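Local coordinates for protein pullulanase (Bacillus acidopullulyticus, PDB 2WAN) that hydrolyses the alpha-1,6-glucosidic linkages of pullulan and probably those at the branch points of starch-type glucans, using an alpha-amylase-type catalytic barrel, at residues 114-119 / 296-301; 158-163 / 269-274. All blocks are in the same frame, centred on the assembly; numbering follows the deposited sequence.

Interaction 1: residues 114-119 / 296-301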
loop_
_atom_site.group_PDB
_atom_site.type_symbol
_atom_site.label_atom_id
_atom_site.label_comp_id
_atom_site.label_asym_id
_atom_site.label_seq_id
_atom_site.Cartn_x
_atom_site.Cartn_y
_atom_site.Cartn_z
ATOM N N VAL A 114 4.394 -35.166 -9.058
ATOM C CA VAL A 114 4.465 -33.752 -9.430
ATOM C C VAL A 114 3.428 -33.070 -8.533
ATOM O O VAL A 114 2.235 -33.360 -8.640
ATOM C CB VAL A 114 4.122 -33.528 -10.927
ATOM C CG1 VAL A 114 4.065 -32.038 -11.266
ATOM C CG2 VAL A 114 5.132 -34.233 -11.830
ATOM N N SER A 115 3.874 -32.211 -7.615
ATOM C CA SER A 115 2.959 -31.661 -6.601
ATOM C C SER A 115 2.252 -30.360 -7.032
ATOM O O SER A 115 1.255 -29.966 -6.427
ATOM C CB SER A 115 3.658 -31.484 -5.244
ATOM O OG SER A 115 4.732 -30.567 -5.339
ATOM N N ASN A 116 2.790 -29.710 -8.058
ATOM C CA ASN A 116 2.214 -28.490 -8.642
ATOM C C ASN A 116 2.804 -28.230 -10.014
ATOM O O ASN A 116 3.960 -28.583 -10.272
ATOM C CB ASN A 116 2.472 -27.254 -7.756
ATOM C CG ASN A 116 1.571 -26.072 -8.121
ATOM O OD1 ASN A 116 0.397 -26.049 -7.760
ATOM N ND2 ASN A 116 2.119 -25.094 -8.825
ATOM N N ALA A 117 2.023 -27.604 -10.897
ATOM C CA ALA A 117 2.522 -27.196 -12.210
ATOM C C ALA A 117 1.802 -25.962 -12.747
ATOM O O ALA A 117 0.564 -25.884 -12.703
ATOM C CB ALA A 117 2.424 -28.341 -13.222
ATOM N N TYR A 118 2.591 -25.017 -13.254
ATOM C CA TYR A 118 2.076 -23.762 -13.794
ATOM C C TYR A 118 2.513 -23.576 -15.231
ATOM O O TYR A 118 3.666 -23.833 -15.574
ATOM C CB TYR A 118 2.602 -22.564 -12.982
ATOM C CG TYR A 118 1.986 -22.347 -11.624
ATOM C CD1 TYR A 118 0.593 -22.433 -11.431
ATOM C CD2 TYR A 118 2.784 -21.998 -10.530
ATOM C CE1 TYR A 118 0.023 -22.205 -10.195
ATOM C CE2 TYR A 118 2.226 -21.755 -9.289
ATOM C CZ TYR A 118 0.835 -21.858 -9.121
ATOM O OH TYR A 118 0.256 -21.629 -7.896
ATOM N N LEU A 119 1.599 -23.100 -16.068
ATOM C CA LEU A 119 1.936 -22.669 -17.404
ATOM C C LEU A 119 2.279 -21.182 -17.303
ATOM O O LEU A 119 1.381 -20.327 -17.197
ATOM C CB LEU A 119 0.761 -22.937 -18.364
ATOM C CG LEU A 119 0.961 -22.712 -19.867
ATOM C CD1 LEU A 119 2.057 -23.649 -20.447
ATOM C CD2 LEU A 119 -0.365 -22.895 -20.617
ATOM N N LYS A 296 3.753 -39.302 -10.059
ATOM C CA LYS A 296 2.317 -39.132 -10.299
ATOM C C LYS A 296 2.064 -37.811 -11.042
ATOM O O LYS A 296 2.669 -36.784 -10.719
ATOM C CB LYS A 296 1.564 -39.166 -8.963
ATOM C CG LYS A 296 0.055 -38.959 -9.041
ATOM C CD LYS A 296 -0.555 -38.929 -7.641
ATOM C CE LYS A 296 -2.065 -39.168 -7.668
ATOM N NZ LYS A 296 -2.848 -37.934 -7.964
ATOM N N ALA A 297 1.185 -37.860 -12.045
ATOM C CA ALA A 297 0.860 -36.700 -12.879
ATOM C C ALA A 297 0.108 -35.600 -12.112
ATOM O O ALA A 297 -0.499 -35.862 -11.069
ATOM C CB ALA A 297 0.045 -37.144 -14.103
ATOM N N HIS A 298 0.156 -34.376 -12.642
ATOM C CA HIS A 298 -0.565 -33.235 -12.057
ATOM C C HIS A 298 -1.112 -32.319 -13.144
ATOM O O HIS A 298 -0.510 -32.166 -14.204
ATOM C CB HIS A 298 0.351 -32.419 -11.133
ATOM C CG HIS A 298 -0.388 -31.581 -10.131
ATOM N ND1 HIS A 298 -0.843 -30.309 -10.409
ATOM C CD2 HIS A 298 -0.757 -31.840 -8.853
ATOM C CE1 HIS A 298 -1.456 -29.820 -9.345
ATOM N NE2 HIS A 298 -1.421 -30.731 -8.389
ATOM N N ASN A 299 -2.252 -31.697 -12.863
ATOM C CA ASN A 299 -2.782 -30.644 -13.722
ATOM C C ASN A 299 -1.808 -29.473 -13.844
ATOM O O ASN A 299 -1.081 -29.164 -12.889
ATOM C CB ASN A 299 -4.112 -30.144 -13.157
ATOM C CG ASN A 299 -4.714 -29.027 -13.992
ATOM O OD1 ASN A 299 -5.195 -29.253 -15.107
ATOM N ND2 ASN A 299 -4.684 -27.815 -13.457
ATOM N N ILE A 300 -1.790 -28.852 -15.021
ATOM C CA ILE A 300 -1.017 -27.637 -15.278
ATOM C C ILE A 300 -1.989 -26.454 -15.285
ATOM O O ILE A 300 -2.838 -26.328 -16.185
ATOM C CB ILE A 300 -0.286 -27.673 -16.646
ATOM C CG1 ILE A 300 0.499 -28.978 -16.842
ATOM C CG2 ILE A 300 0.627 -26.453 -16.814
ATOM C CD1 ILE A 300 0.979 -29.195 -18.278
ATOM N N LEU A 301 -1.872 -25.593 -14.280
ATOM C CA LEU A 301 -2.766 -24.446 -14.171
ATOM C C LEU A 301 -2.132 -23.272 -14.875
ATOM O O LEU A 301 -0.968 -22.970 -14.630
ATOM C CB LEU A 301 -3.033 -24.092 -12.707
ATOM C CG LEU A 301 -4.139 -23.051 -12.480
ATOM C CD1 LEU A 301 -5.514 -23.705 -12.583
ATOM C CD2 LEU A 301 -3.943 -22.416 -11.107
HETATM O O HOH W 1 0.326 -35.344 -8.406
#

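Interaction 2: residues 158-163 / 269-274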
loop_
_atom_site.group_PDB
_atom_site.type_symbol
_atom_site.label_atom_id
_atom_site.label_comp_id
_atom_site.label_asym_id
_atom_site.label_seq_id
_atom_site.Cartn_x
_atom_site.Cartn_y
_atom_site.Cartn_z
ATOM N N ALA A 158 14.297 -29.669 -20.419
ATOM C CA ALA A 158 13.998 -29.690 -18.994
ATOM C C ALA A 158 15.213 -29.210 -18.206
ATOM O O ALA A 158 16.248 -29.886 -18.167
ATOM C CB ALA A 158 13.583 -31.086 -18.550
ATOM N N VAL A 159 15.091 -28.029 -17.601
ATOM C CA VAL A 159 16.175 -27.448 -16.802
ATOM C C VAL A 159 15.700 -27.189 -15.373
ATOM O O VAL A 159 14.492 -27.186 -15.108
ATOM C CB VAL A 159 16.759 -26.155 -17.447
ATOM C CG1 VAL A 159 17.203 -26.411 -18.886
ATOM C CG2 VAL A 159 15.756 -24.981 -17.380
ATOM N N SER A 160 16.639 -27.000 -14.448
ATOM C CA SER A 160 16.273 -26.604 -13.089
ATOM C C SER A 160 15.849 -25.141 -13.069
ATOM O O SER A 160 16.465 -24.298 -13.727
ATOM C CB SER A 160 17.426 -26.783 -12.110
ATOM O OG SER A 160 17.005 -26.451 -10.790
ATOM N N ALA A 161 14.805 -24.852 -12.296
ATOM C CA ALA A 161 14.282 -23.491 -12.185
ATOM C C ALA A 161 14.925 -22.738 -11.017
ATOM O O ALA A 161 14.758 -21.515 -10.886
ATOM C CB ALA A 161 12.763 -23.518 -12.039
ATOM N N ASN A 162 15.656 -23.467 -10.174
ATOM C CA ASN A 162 16.363 -22.862 -9.052
ATOM C C ASN A 162 17.368 -21.830 -9.526
ATOM O O ASN A 162 18.143 -22.097 -10.439
ATOM C CB ASN A 162 17.059 -23.927 -8.211
ATOM C CG ASN A 162 16.085 -24.881 -7.564
ATOM O OD1 ASN A 162 14.950 -24.517 -7.269
ATOM N ND2 ASN A 162 16.522 -26.113 -7.338
ATOM N N PRO A 163 17.346 -20.632 -8.919
ATOM C CA PRO A 163 18.328 -19.618 -9.290
ATOM C C PRO A 163 19.718 -20.029 -8.797
ATOM O O PRO A 163 19.828 -20.818 -7.853
ATOM C CB PRO A 163 17.832 -18.359 -8.569
ATOM C CG PRO A 163 17.000 -18.869 -7.428
ATOM C CD PRO A 163 16.404 -20.164 -7.883
ATOM N N VAL A 269 22.310 -31.978 -13.281
ATOM C CA VAL A 269 21.711 -31.081 -12.275
ATOM C C VAL A 269 20.647 -31.814 -11.455
ATOM O O VAL A 269 19.785 -32.499 -12.008
ATOM C CB VAL A 269 21.097 -29.797 -12.932
ATOM C CG1 VAL A 269 20.492 -28.868 -11.878
ATOM C CG2 VAL A 269 22.145 -29.043 -13.753
ATOM N N GLN A 270 20.728 -31.684 -10.135
ATOM C CA GLN A 270 19.733 -32.266 -9.235
ATOM C C GLN A 270 18.772 -31.162 -8.796
ATOM O O GLN A 270 19.203 -30.052 -8.456
ATOM C CB GLN A 270 20.402 -32.928 -8.026
ATOM C CG GLN A 270 21.393 -34.033 -8.412
ATOM C CD GLN A 270 22.202 -34.545 -7.232
ATOM O OE1 GLN A 270 21.648 -35.010 -6.235
ATOM N NE2 GLN A 270 23.527 -34.468 -7.347
ATOM N N THR A 271 17.474 -31.465 -8.818
ATOM C CA THR A 271 16.443 -30.442 -8.576
ATOM C C THR A 271 15.061 -31.029 -8.279
ATOM O O THR A 271 14.734 -32.135 -8.728
ATOM C CB THR A 271 16.353 -29.431 -9.764
ATOM O OG1 THR A 271 15.453 -28.361 -9.432
ATOM C CG2 THR A 271 15.888 -30.113 -11.063
ATOM N N ASN A 272 14.260 -30.284 -7.515
ATOM C CA ASN A 272 12.869 -30.645 -7.263
ATOM C C ASN A 272 11.921 -29.616 -7.892
ATOM O O ASN A 272 10.725 -29.595 -7.599
ATOM C CB ASN A 272 12.598 -30.801 -5.760
ATOM C CG ASN A 272 12.757 -29.495 -4.984
ATOM O OD1 ASN A 272 13.169 -28.471 -5.529
ATOM N ND2 ASN A 272 12.433 -29.537 -3.701
ATOM N N LEU A 273 12.486 -28.768 -8.747
ATOM C CA LEU A 273 11.755 -27.677 -9.399
ATOM C C LEU A 273 12.289 -27.481 -10.803
ATOM O O LEU A 273 13.416 -27.005 -10.998
ATOM C CB LEU A 273 11.887 -26.380 -8.591
ATOM C CG LEU A 273 11.021 -25.182 -9.003
ATOM C CD1 LEU A 273 9.538 -25.514 -8.869
ATOM C CD2 LEU A 273 11.394 -23.989 -8.132
ATOM N N VAL A 274 11.459 -27.828 -11.784
ATOM C CA VAL A 274 11.889 -27.908 -13.169
ATOM C C VAL A 274 11.156 -26.915 -14.063
ATOM O O VAL A 274 9.947 -26.715 -13.926
ATOM C CB VAL A 274 11.673 -29.348 -13.734
ATOM C CG1 VAL A 274 12.260 -29.475 -15.131
ATOM C CG2 VAL A 274 12.282 -30.390 -12.804
HETATM O O HOH W 2 18.872 -27.141 -8.978
HETATM O O HOH W 3 16.076 -28.597 -5.880
#

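Interaction 1: residues 114-119 / 296-301
H298 carries the middle of this contact, its imidazole slid under the kink where the backbone of 114-119 bows away at S115. With CG anti to the backbone N (chi1 -159°), the ring turns one face to the opposite strand, and N116 CA sits over that face, toward the rim and 4.0 Å from its centroid, a CH-pi contact. ND1 donates within its own strand to N299 O at 2.7 Å, in the ring plane and on a carbonyl lone pair, which fixes the rotation of the imidazole. A water at the edge of the H298 ring, in its plane, donates to both V114 O and A297 O. Strands 114-121 and 295-302 run parallel here and are the first and last strands of a seven-stranded mixed sheet, so their pairing brings its two ends together. V114 N gives to K296 O at one end; at the other, L301 N reaches A117 O and L119 N reaches L301 O, both 2.9 Å. The side chains of Y118 and L301 run alongside each other, with CE1 of Y118 4.1 Å from CD2 of L301, and L301 O lies at the ring edge. The Y118 hydroxyl bonds to Q571 and T576. On the buried side I300 sends CG2 against L119 CB at 3.8 Å, while V290 and V125 pack against I300.

Interaction 2: residues 158-163 / 269-274
Strand 152-160 and the start of strand 273-278 run antiparallel, with S160 and V274 as a non-hydrogen-bonded pair, and A161 N closes the end of the pairing with a nearly straight bond to L273 O, 2.9 Å long at 173°. The chain turns a corner at N272, and this brings T271 back beside S160. T271 CB faces S160, and its OG1, anti to the backbone N (chi1 -173°), lies 2.8 Å from S160 OG. T271 OG1 donates to L273 O from above the carbonyl plane. L273 O is therefore gripped twice, A161 N and T271 OG1 arriving from opposite faces of its plane. S160 OG receives a weak bond from N162 N, which reaches back to it from the turn. The N162 amide swings back across T271 and L273: ND2 donates to two waters, one shared with S160 OG and Q270 O, the other accepting from N272 N. Its OD1 rests 3.7 Å from L273 CD2. Apolar groups fill in around this polar centre. A161 CB meets L273 CG at 3.9 Å, V269 CG1 leans on S160 CB at 3.7 Å, and V274 CG1 lies 4.0 Å from A158 CB. Beyond the pair, L126 touches A161 and L129 touches V274, both from strand 124-129, the other neighbour of strand 273-278. The arrangement is that of a strand changing sheets at a corner: 270-271 pairs with 132-134, whereas 273-278 enters the seven-stranded mixed sheet; S160 and T271 meet at the corner, and N162 reaches it through two waters, beside the end of strand 152-160.

How the interactions relate
Both contacts reach the same seven-stranded mixed sheet in the N-terminal part of the modelled chain, with centres 15 Å apart and nearest atoms about 6 Å apart, so they do not touch. Interaction 1 closes the sheet; interaction 2 begins two strands in from 114-121, at 273-278. Strand 124-129 lies between them, paired with 114-121 on one side and 273-278 on the other. Along the chain interaction 2 is nested inside the loop closed by interaction 1, and the four-stranded sheet of 192-253 falls within both loops. That sheet, overlapping the X25 family region, is thus an insertion whose ends leave and rejoin the seven-stranded sheet at interaction 2.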